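Local coordinates for protein DNA primase (PDB 2AU3) that makes short RNA primers on single-stranded DNA for DNA polymerase to extend during replication, at residues 8-13 / 81-86; 18-23 / 47-52; 36-41 / 68-73. One frame throughout, in Å; residues are numbered along the deposited sequence.

In the fold
All three contacts lie in the N-terminal zinc-binding domain, where helices pack against a five-stranded antiparallel zinc-ribbon sheet and its metal loop. Contact 1 joins helix 6-13 to helix 79-90, an early helix to a later one, and spans the other two along the chain. Contact 2 sets helix 16-23 on strand 47-50, and contact 3 sets the loop of the zinc site on helix 67-75; their segments alternate in sequence. The centres of contacts 2 and 3 are about 11 Å apart, and Phe-70 of contact 3 touches Ile-20 of contact 2; the centres of contacts 1 and 3 are about 17 Å apart, yet Ala-82 and Leu-86 reach Ile-68. Apolar packing thus links helices 6-13 and 79-90, by way of helix 67-75, to the loop that holds the zinc ion.

Contact 1: 8-13 / 81-86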
loop_
_atom_site.group_PDB
_atom_site.type_symbol
_atom_site.label_atom_id
_atom_site.label_comp_id
_atom_site.label_asym_id
_atom_site.label_seq_id
_atom_site.Cartn_x
_atom_site.Cartn_y
_atom_site.Cartn_z
ATOM N N ASP A 8 12.331 -20.432 -7.792
ATOM C CA ASP A 8 12.004 -20.348 -6.379
ATOM C C ASP A 8 13.106 -21.063 -5.559
ATOM O O ASP A 8 13.583 -20.547 -4.546
ATOM C CB ASP A 8 10.632 -20.990 -6.139
ATOM C CG ASP A 8 10.199 -20.949 -4.678
ATOM O OD1 ASP A 8 10.246 -19.859 -4.039
ATOM O OD2 ASP A 8 9.764 -21.967 -4.091
ATOM N N GLU A 9 13.506 -22.239 -6.022
ATOM C CA GLU A 9 14.588 -22.992 -5.393
ATOM C C GLU A 9 15.893 -22.196 -5.421
ATOM O O GLU A 9 16.637 -22.173 -4.450
ATOM C CB GLU A 9 14.754 -24.360 -6.094
ATOM C CG GLU A 9 13.601 -25.324 -5.839
ATOM C CD GLU A 9 13.354 -25.611 -4.348
ATOM O OE1 GLU A 9 14.334 -25.924 -3.600
ATOM O OE2 GLU A 9 12.171 -25.574 -3.929
ATOM N N LEU A 10 16.158 -21.515 -6.527
ATOM C CA LEU A 10 17.338 -20.655 -6.593
ATOM C C LEU A 10 17.238 -19.554 -5.555
ATOM O O LEU A 10 18.185 -19.305 -4.820
ATOM C CB LEU A 10 17.512 -20.043 -7.983
ATOM C CG LEU A 10 18.664 -19.049 -8.132
ATOM C CD1 LEU A 10 20.011 -19.652 -7.681
ATOM C CD2 LEU A 10 18.755 -18.490 -9.556
ATOM N N ARG A 11 16.096 -18.878 -5.502
ATOM C CA ARG A 11 15.980 -17.754 -4.596
ATOM C C ARG A 11 16.175 -18.174 -3.141
ATOM O O ARG A 11 16.824 -17.465 -2.394
ATOM C CB ARG A 11 14.645 -17.062 -4.733
ATOM C CG ARG A 11 14.440 -16.365 -6.048
ATOM C CD ARG A 11 12.996 -16.219 -6.341
ATOM N NE ARG A 11 12.758 -15.210 -7.348
ATOM C CZ ARG A 11 11.685 -15.184 -8.102
ATOM N NH1 ARG A 11 10.745 -16.125 -7.947
ATOM N NH2 ARG A 11 11.527 -14.208 -8.982
ATOM N N ARG A 12 15.601 -19.312 -2.757
ATOM C CA ARG A 12 15.777 -19.849 -1.394
ATOM C C ARG A 12 17.259 -20.072 -1.021
ATOM O O ARG A 12 17.689 -19.760 0.095
ATOM C CB ARG A 12 14.984 -21.146 -1.205
ATOM C CG ARG A 12 13.446 -20.980 -1.181
ATOM C CD ARG A 12 12.691 -22.319 -1.413
ATOM N NE ARG A 12 11.233 -22.155 -1.423
ATOM C CZ ARG A 12 10.461 -22.156 -0.336
ATOM N NH1 ARG A 12 10.994 -22.320 0.869
ATOM N NH2 ARG A 12 9.142 -21.985 -0.454
ATOM N N GLU A 13 18.032 -20.585 -1.969
ATOM C CA GLU A 13 19.436 -20.914 -1.751
ATOM C C GLU A 13 20.360 -19.687 -1.653
ATOM O O GLU A 13 21.397 -19.746 -0.978
ATOM C CB GLU A 13 19.921 -21.834 -2.877
ATOM C CG GLU A 13 21.359 -22.317 -2.715
ATOM C CD GLU A 13 21.488 -23.480 -1.743
ATOM O OE1 GLU A 13 20.467 -23.872 -1.108
ATOM O OE2 GLU A 13 22.616 -23.995 -1.605
ATOM N N GLU A 81 18.381 -13.561 -17.042
ATOM C CA GLU A 81 19.816 -13.640 -17.328
ATOM C C GLU A 81 20.663 -13.631 -16.037
ATOM O O GLU A 81 21.594 -14.424 -15.880
ATOM C CB GLU A 81 20.252 -12.509 -18.283
ATOM C CG GLU A 81 19.872 -12.743 -19.739
ATOM C CD GLU A 81 20.226 -11.576 -20.665
ATOM O OE1 GLU A 81 19.994 -10.398 -20.308
ATOM O OE2 GLU A 81 20.726 -11.841 -21.785
ATOM N N ALA A 82 20.349 -12.722 -15.123
ATOM C CA ALA A 82 21.038 -12.655 -13.825
ATOM C C ALA A 82 20.779 -13.918 -13.026
ATOM O O ALA A 82 21.683 -14.434 -12.348
ATOM C CB ALA A 82 20.571 -11.427 -13.025
ATOM N N ALA A 83 19.537 -14.395 -13.077
ATOM C CA ALA A 83 19.178 -15.661 -12.441
ATOM C C ALA A 83 20.075 -16.822 -12.924
ATOM O O ALA A 83 20.550 -17.629 -12.120
ATOM C CB ALA A 83 17.729 -15.960 -12.670
ATOM N N LEU A 84 20.331 -16.874 -14.223
ATOM C CA LEU A 84 21.138 -17.956 -14.802
ATOM C C LEU A 84 22.580 -17.846 -14.345
ATOM O O LEU A 84 23.222 -18.846 -14.070
ATOM C CB LEU A 84 21.077 -17.939 -16.340
ATOM C CG LEU A 84 21.733 -19.126 -17.094
ATOM C CD1 LEU A 84 21.380 -20.487 -16.497
ATOM C CD2 LEU A 84 21.381 -19.100 -18.575
ATOM N N GLU A 85 23.087 -16.622 -14.281
ATOM C CA GLU A 85 24.452 -16.403 -13.836
ATOM C C GLU A 85 24.628 -16.834 -12.372
ATOM O O GLU A 85 25.633 -17.487 -12.033
ATOM C CB GLU A 85 24.854 -14.940 -14.041
ATOM C CG GLU A 85 26.292 -14.623 -13.653
ATOM C CD GLU A 85 27.324 -15.306 -14.545
ATOM O OE1 GLU A 85 26.956 -15.814 -15.647
ATOM O OE2 GLU A 85 28.518 -15.328 -14.136
ATOM N N LEU A 86 23.644 -16.504 -11.521
ATOM C CA LEU A 86 23.681 -16.914 -10.113
ATOM C C LEU A 86 23.481 -18.426 -9.925
ATOM O O LEU A 86 24.072 -19.032 -9.028
ATOM C CB LEU A 86 22.654 -16.138 -9.270
ATOM C CG LEU A 86 23.046 -14.690 -9.006
ATOM C CD1 LEU A 86 22.021 -13.978 -8.160
ATOM C CD2 LEU A 86 24.472 -14.571 -8.403
#
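Within the helical part of the CHC2 zinc-ribbon domain, Leu-10 of helix 6-13 is the side chain that reaches helix 79-90, where it meets Ala-83 and Leu-86. The pair joins helices far apart in sequence. Leu-10 holds CG anti to its own backbone N (chi1 176°), which extends the branched end toward helix 79-90. Its CD2 methyl lies 3.2 Å from the carbonyl oxygen Ala-83 O, a tight approach for a carbon, and 4.1 Å from Ala-83 CB. The other branch takes a different target: Leu-10 CD1 comes within 4.3 Å of Leu-86 C, so it faces backbone more than side chain. Alanine suits position 83 because a single methyl lets the leucine get down to the helix backbone, while the forked leucine can touch two residues at once. Ala-87 adds a further contact to Leu-10, and Leu-86 itself leans on Ile-14 and on Ile-68 of helix 67-75, which makes this a buried apolar junction. The polar residues of helix 6-13 are turned to other surroundings. Arg-11 pairs with Glu-103, whereas Arg-12 turns back one helical turn to Asp-8. In that salt bridge Arg-12 NE points its N-H almost straight (174°) at Asp-8 OD2, 3.1 Å away, with the oxygen in the guanidinium plane but approached from above the carboxylate plane.

Contact 2: 18-23 / 47-52; sequences DVISEY and FYVSPS
Ile-20 crosses from helix 16-23 to Val-49 and Phe-47 on the strand. Its CB is directed toward the strand. Of its two branches, CG2 is the short one; it stands anti to the backbone N, and Ile-20 CG2 ends 4.2 Å from Val-49 CG2. The long branch starts at CG1, which lies beside the backbone N (chi1 -58°) and carries the chain on in an extended form (chi2 -162°). That torsion pair delivers the terminal methyl CD1 between several partners. Ile-20 CD1 is 3.8 Å from Val-49 CG2, the two side chains meeting tip to tip, and 4.3 Å from Phe-47 CE2, where it sits at the edge of the ring and near its plane. The same methyl also packs on the ring of Phe-70 of helix 67-75. Here a helix is laid on one side of the antiparallel zinc-ribbon sheet, whose strand 47-50 is flanked by strands 32-35 and 55-58. Alternation along the strand explains the residue types: Phe-47 and Val-49, two positions apart, both turn their side chains to the helix, while Tyr-48 between them goes to Arg-34 and Phe-59. A beta-branched isoleucine offers two separate methyls to Val-49, and Val-49 answers both with CG2. Phe-47 then carries the packing on toward the zinc site, its ring touching Cys-37 and Pro-38 and meeting the Phe-56 ring with planes at about 15°.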
loop_
_atom_site.group_PDB
_atom_site.type_symbol
_atom_site.label_atom_id
_atom_site.label_comp_id
_atom_site.label_asym_id
_atom_site.label_seq_id
_atom_site.Cartn_x
_atom_site.Cartn_y
_atom_site.Cartn_z
ATOM N N ASP A 18 25.880 -12.435 0.757
ATOM C CA ASP A 18 26.990 -13.022 -0.014
ATOM C C ASP A 18 27.058 -12.473 -1.451
ATOM O O ASP A 18 28.151 -12.151 -1.942
ATOM C CB ASP A 18 26.917 -14.558 -0.057
ATOM C CG ASP A 18 27.019 -15.196 1.325
ATOM O OD1 ASP A 18 27.745 -14.670 2.197
ATOM O OD2 ASP A 18 26.404 -16.241 1.627
ATOM N N VAL A 19 25.921 -12.365 -2.142
ATOM C CA VAL A 19 26.029 -11.889 -3.539
ATOM C C VAL A 19 26.431 -10.440 -3.706
ATOM O O VAL A 19 27.294 -10.149 -4.534
ATOM C CB VAL A 19 24.920 -12.384 -4.572
ATOM C CG1 VAL A 19 23.826 -13.184 -3.947
ATOM C CG2 VAL A 19 24.392 -11.255 -5.479
ATOM N N ILE A 20 25.867 -9.536 -2.903
ATOM C CA ILE A 20 26.210 -8.132 -3.041
ATOM C C ILE A 20 27.644 -7.833 -2.541
ATOM O O ILE A 20 28.330 -6.940 -3.069
ATOM C CB ILE A 20 25.126 -7.237 -2.370
ATOM C CG1 ILE A 20 23.745 -7.530 -3.015
ATOM C CG2 ILE A 20 25.499 -5.754 -2.481
ATOM C CD1 ILE A 20 22.637 -6.460 -2.790
ATOM N N SER A 21 28.099 -8.589 -1.547
ATOM C CA SER A 21 29.454 -8.408 -1.011
ATOM C C SER A 21 30.564 -8.702 -2.037
ATOM O O SER A 21 31.657 -8.159 -1.935
ATOM C CB SER A 21 29.663 -9.258 0.250
ATOM O OG SER A 21 30.880 -8.896 0.899
ATOM N N GLU A 22 30.280 -9.561 -3.014
ATOM C CA GLU A 22 31.181 -9.778 -4.145
ATOM C C GLU A 22 31.442 -8.474 -4.923
ATOM O O GLU A 22 32.545 -8.256 -5.432
ATOM C CB GLU A 22 30.589 -10.828 -5.091
ATOM C CG GLU A 22 30.329 -12.187 -4.435
ATOM C CD GLU A 22 30.670 -13.359 -5.343
ATOM O OE1 GLU A 22 30.062 -13.495 -6.425
ATOM O OE2 GLU A 22 31.536 -14.165 -4.968
ATOM N N TYR A 23 30.425 -7.616 -4.995
ATOM C CA TYR A 23 30.472 -6.404 -5.820
ATOM C C TYR A 23 30.830 -5.184 -5.002
ATOM O O TYR A 23 31.640 -4.356 -5.433
ATOM C CB TYR A 23 29.115 -6.143 -6.448
ATOM C CG TYR A 23 28.704 -7.125 -7.491
ATOM C CD1 TYR A 23 29.089 -6.952 -8.824
ATOM C CD2 TYR A 23 27.900 -8.209 -7.168
ATOM C CE1 TYR A 23 28.686 -7.842 -9.793
ATOM C CE2 TYR A 23 27.534 -9.132 -8.127
ATOM C CZ TYR A 23 27.903 -8.924 -9.436
ATOM O OH TYR A 23 27.520 -9.812 -10.386
ATOM N N PHE A 47 22.557 3.047 0.581
ATOM C CA PHE A 47 22.186 1.769 -0.034
ATOM C C PHE A 47 22.310 0.668 1.004
ATOM O O PHE A 47 23.421 0.363 1.469
ATOM C CB PHE A 47 23.124 1.506 -1.221
ATOM C CG PHE A 47 22.826 0.244 -1.980
ATOM C CD1 PHE A 47 22.203 0.304 -3.222
ATOM C CD2 PHE A 47 23.231 -1.003 -1.482
ATOM C CE1 PHE A 47 21.952 -0.865 -3.959
ATOM C CE2 PHE A 47 22.985 -2.172 -2.201
ATOM C CZ PHE A 47 22.348 -2.108 -3.447
ATOM N N TYR A 48 21.170 0.071 1.363
ATOM C CA TYR A 48 21.097 -0.872 2.469
ATOM C C TYR A 48 20.759 -2.273 2.009
ATOM O O TYR A 48 19.982 -2.463 1.081
ATOM C CB TYR A 48 20.087 -0.406 3.525
ATOM C CG TYR A 48 20.559 0.797 4.313
ATOM C CD1 TYR A 48 21.140 0.651 5.564
ATOM C CD2 TYR A 48 20.424 2.080 3.793
ATOM C CE1 TYR A 48 21.563 1.757 6.290
ATOM C CE2 TYR A 48 20.848 3.180 4.500
ATOM C CZ TYR A 48 21.420 3.012 5.743
ATOM O OH TYR A 48 21.846 4.116 6.424
ATOM N N VAL A 49 21.371 -3.254 2.668
ATOM C CA VAL A 49 21.079 -4.649 2.428
ATOM C C VAL A 49 20.595 -5.252 3.737
ATOM O O VAL A 49 21.279 -5.155 4.752
ATOM C CB VAL A 49 22.334 -5.396 1.917
ATOM C CG1 VAL A 49 22.009 -6.874 1.695
ATOM C CG2 VAL A 49 22.868 -4.737 0.613
ATOM N N SER A 50 19.391 -5.823 3.731
ATOM C CA SER A 50 18.845 -6.402 4.953
ATOM C C SER A 50 18.980 -7.919 4.866
ATOM O O SER A 50 18.394 -8.545 3.985
ATOM C CB SER A 50 17.376 -5.996 5.108
ATOM O OG SER A 50 16.696 -6.870 5.994
ATOM N N PRO A 51 19.794 -8.515 5.731
ATOM C CA PRO A 51 19.826 -9.973 5.818
ATOM C C PRO A 51 18.448 -10.571 6.180
ATOM O O PRO A 51 18.133 -11.650 5.693
ATOM C CB PRO A 51 20.865 -10.245 6.920
ATOM C CG PRO A 51 21.717 -8.995 6.984
ATOM C CD PRO A 51 20.784 -7.865 6.614
ATOM N N SER A 52 17.623 -9.878 6.967
ATOM C CA SER A 52 16.365 -10.500 7.450
ATOM C C SER A 52 15.239 -10.423 6.403
ATOM O O SER A 52 14.333 -11.282 6.354
ATOM C CB SER A 52 15.899 -9.840 8.745
ATOM O OG SER A 52 15.672 -8.455 8.540
#

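Contact 3: 36-41 / 68-73; sequences NCPFHP and IKFVSL. With ZN (zinc ion), chain B.
Two first torsions bring the aromatic rings of Phe-39 and Phe-70 together: CG of Phe-39 lies beside its backbone N (chi1 -52°), swinging the ring away from the metal toward helix 67-75, while CG of Phe-70 is anti to its N (chi1 176°), which brings the end of its ring nearer the loop. Phe-39 belongs to a zinc knuckle, the Cys-Pro-Phe-His turn that supplies Cys-37 and His-40 to the metal; Cys-58 and Cys-61 complete the three-cysteine, one-histidine site of this CHC2 zinc finger. The phenylalanine side chains cross obliquely, with planes at 58° and ring centroids 5.7 Å apart. Their closest atoms are Phe-39 CZ and Phe-70 CE1, at 3.7 Å. Phe-39 CZ also lies 3.7 Å from Leu-73 CB, one turn further along the helix, so the far end of the ring rests in the angle between two helix residues. Pro-38 fills in from the knuckle side: its CG sits over the centre of one face of the Phe-39 ring, 3.6 Å above the plane, and that same CG approaches Phe-70 CE1 at 4.2 Å. A flat, wide residue suits this place, since it can be covered by the proline and still reach the helix. With Phe-39 replaced by an alanine, Phe-70 CE1 and Leu-73 CB would probably lose the ring they pack on, and a gap would open between knuckle and helix. The backbone serves the metal site as well: Phe-39 N donates to Cys-37 SG at 3.4 Å, and His-40 N adds a weak bond to the same sulfur, an N-H to S pattern familiar from zinc knuckles. Cys-37 SG binds the zinc ion at 2.3 Å, and His-40 binds it through ND1 at 2.0 Å.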
loop_
_atom_site.group_PDB
_atom_site.type_symbol
_atom_site.label_atom_id
_atom_site.label_comp_id
_atom_site.label_asym_id
_atom_site.label_seq_id
_atom_site.Cartn_x
_atom_site.Cartn_y
_atom_site.Cartn_z
ATOM N N ASN A 36 27.879 2.833 -0.437
ATOM C CA ASN A 36 27.420 3.893 -1.337
ATOM C C ASN A 36 26.746 3.235 -2.514
ATOM O O ASN A 36 27.210 2.202 -3.006
ATOM C CB ASN A 36 28.560 4.801 -1.830
ATOM C CG ASN A 36 29.399 5.369 -0.704
ATOM O OD1 ASN A 36 29.088 6.421 -0.146
ATOM N ND2 ASN A 36 30.491 4.695 -0.393
ATOM N N CYS A 37 25.678 3.850 -2.999
ATOM C CA CYS A 37 24.925 3.272 -4.107
ATOM C C CYS A 37 25.723 3.296 -5.429
ATOM O O CYS A 37 26.306 4.316 -5.782
ATOM C CB CYS A 37 23.588 3.991 -4.264
ATOM S SG CYS A 37 22.513 3.270 -5.518
ATOM N N PRO A 38 25.747 2.170 -6.145
ATOM C CA PRO A 38 26.446 2.096 -7.436
ATOM C C PRO A 38 25.568 2.563 -8.608
ATOM O O PRO A 38 26.041 2.586 -9.749
ATOM C CB PRO A 38 26.735 0.593 -7.580
ATOM C CG PRO A 38 25.567 -0.075 -6.867
ATOM C CD PRO A 38 25.112 0.889 -5.787
ATOM N N PHE A 39 24.308 2.904 -8.330
ATOM C CA PHE A 39 23.342 3.201 -9.388
ATOM C C PHE A 39 22.963 4.691 -9.466
ATOM O O PHE A 39 22.542 5.177 -10.521
ATOM C CB PHE A 39 22.091 2.326 -9.247
ATOM C CG PHE A 39 22.386 0.853 -9.127
ATOM C CD1 PHE A 39 23.129 0.201 -10.102
ATOM C CD2 PHE A 39 21.910 0.114 -8.036
ATOM C CE1 PHE A 39 23.425 -1.155 -9.991
ATOM C CE2 PHE A 39 22.184 -1.255 -7.927
ATOM C CZ PHE A 39 22.943 -1.889 -8.913
ATOM N N HIS A 40 23.119 5.397 -8.348
ATOM C CA HIS A 40 22.982 6.853 -8.310
ATOM C C HIS A 40 24.141 7.443 -7.497
ATOM O O HIS A 40 24.760 6.740 -6.706
ATOM C CB HIS A 40 21.613 7.256 -7.738
ATOM C CG HIS A 40 21.619 7.507 -6.249
ATOM N ND1 HIS A 40 21.543 6.491 -5.321
ATOM C CD2 HIS A 40 21.675 8.660 -5.540
ATOM C CE1 HIS A 40 21.574 7.005 -4.105
ATOM N NE2 HIS A 40 21.649 8.319 -4.210
ATOM N N PRO A 41 24.463 8.716 -7.700
ATOM C CA PRO A 41 25.603 9.307 -7.002
ATOM C C PRO A 41 25.284 10.179 -5.791
ATOM O O PRO A 41 25.071 11.382 -5.976
ATOM C CB PRO A 41 26.238 10.178 -8.095
ATOM C CG PRO A 41 25.082 10.557 -9.027
ATOM C CD PRO A 41 23.912 9.632 -8.722
ATOM N N ILE A 68 18.964 -11.486 -7.139
ATOM C CA ILE A 68 19.022 -11.636 -8.585
ATOM C C ILE A 68 18.888 -10.270 -9.267
ATOM O O ILE A 68 19.593 -9.961 -10.252
ATOM C CB ILE A 68 17.889 -12.553 -9.089
ATOM C CG1 ILE A 68 18.095 -13.993 -8.578
ATOM C CG2 ILE A 68 17.816 -12.494 -10.643
ATOM C CD1 ILE A 68 16.867 -14.905 -8.760
ATOM N N LYS A 69 17.956 -9.473 -8.759
ATOM C CA LYS A 69 17.695 -8.158 -9.308
ATOM C C LYS A 69 18.921 -7.250 -9.167
ATOM O O LYS A 69 19.239 -6.497 -10.088
ATOM C CB LYS A 69 16.486 -7.529 -8.620
ATOM C CG LYS A 69 16.321 -6.059 -8.927
ATOM C CD LYS A 69 14.859 -5.684 -8.892
ATOM C CE LYS A 69 14.618 -4.379 -9.598
ATOM N NZ LYS A 69 13.579 -3.608 -8.873
ATOM N N PHE A 70 19.620 -7.325 -8.031
ATOM C CA PHE A 70 20.862 -6.558 -7.898
ATOM C C PHE A 70 21.837 -6.890 -9.048
ATOM O O PHE A 70 22.405 -6.002 -9.678
ATOM C CB PHE A 70 21.560 -6.775 -6.547
ATOM C CG PHE A 70 22.887 -6.050 -6.455
ATOM C CD1 PHE A 70 22.938 -4.693 -6.113
ATOM C CD2 PHE A 70 24.068 -6.699 -6.802
ATOM C CE1 PHE A 70 24.158 -4.003 -6.070
ATOM C CE2 PHE A 70 25.304 -6.010 -6.755
ATOM C CZ PHE A 70 25.341 -4.670 -6.406
ATOM N N VAL A 71 22.057 -8.177 -9.281
ATOM C CA VAL A 71 22.999 -8.599 -10.320
ATOM C C VAL A 71 22.526 -8.107 -11.689
ATOM O O VAL A 71 23.334 -7.575 -12.487
ATOM C CB VAL A 71 23.236 -10.141 -10.301
ATOM C CG1 VAL A 71 24.133 -10.582 -11.480
ATOM C CG2 VAL A 71 23.835 -10.563 -8.973
ATOM N N SER A 72 21.214 -8.222 -11.936
ATOM C CA SER A 72 20.622 -7.716 -13.181
ATOM C C SER A 72 20.963 -6.252 -13.407
ATOM O O SER A 72 21.267 -5.837 -14.542
ATOM C CB SER A 72 19.093 -7.875 -13.160
ATOM O OG SER A 72 18.533 -7.417 -14.367
ATOM N N LEU A 73 20.889 -5.459 -12.345
ATOM C CA LEU A 73 21.154 -4.031 -12.477
ATOM C C LEU A 73 22.647 -3.770 -12.590
ATOM O O LEU A 73 23.089 -3.005 -13.460
ATOM C CB LEU A 73 20.537 -3.215 -11.326
ATOM C CG LEU A 73 19.013 -3.210 -11.186
ATOM C CD1 LEU A 73 18.610 -2.623 -9.806
ATOM C CD2 LEU A 73 18.368 -2.427 -12.307
HETATM ZN ZN ZN B . 20.753 4.666 -5.213
#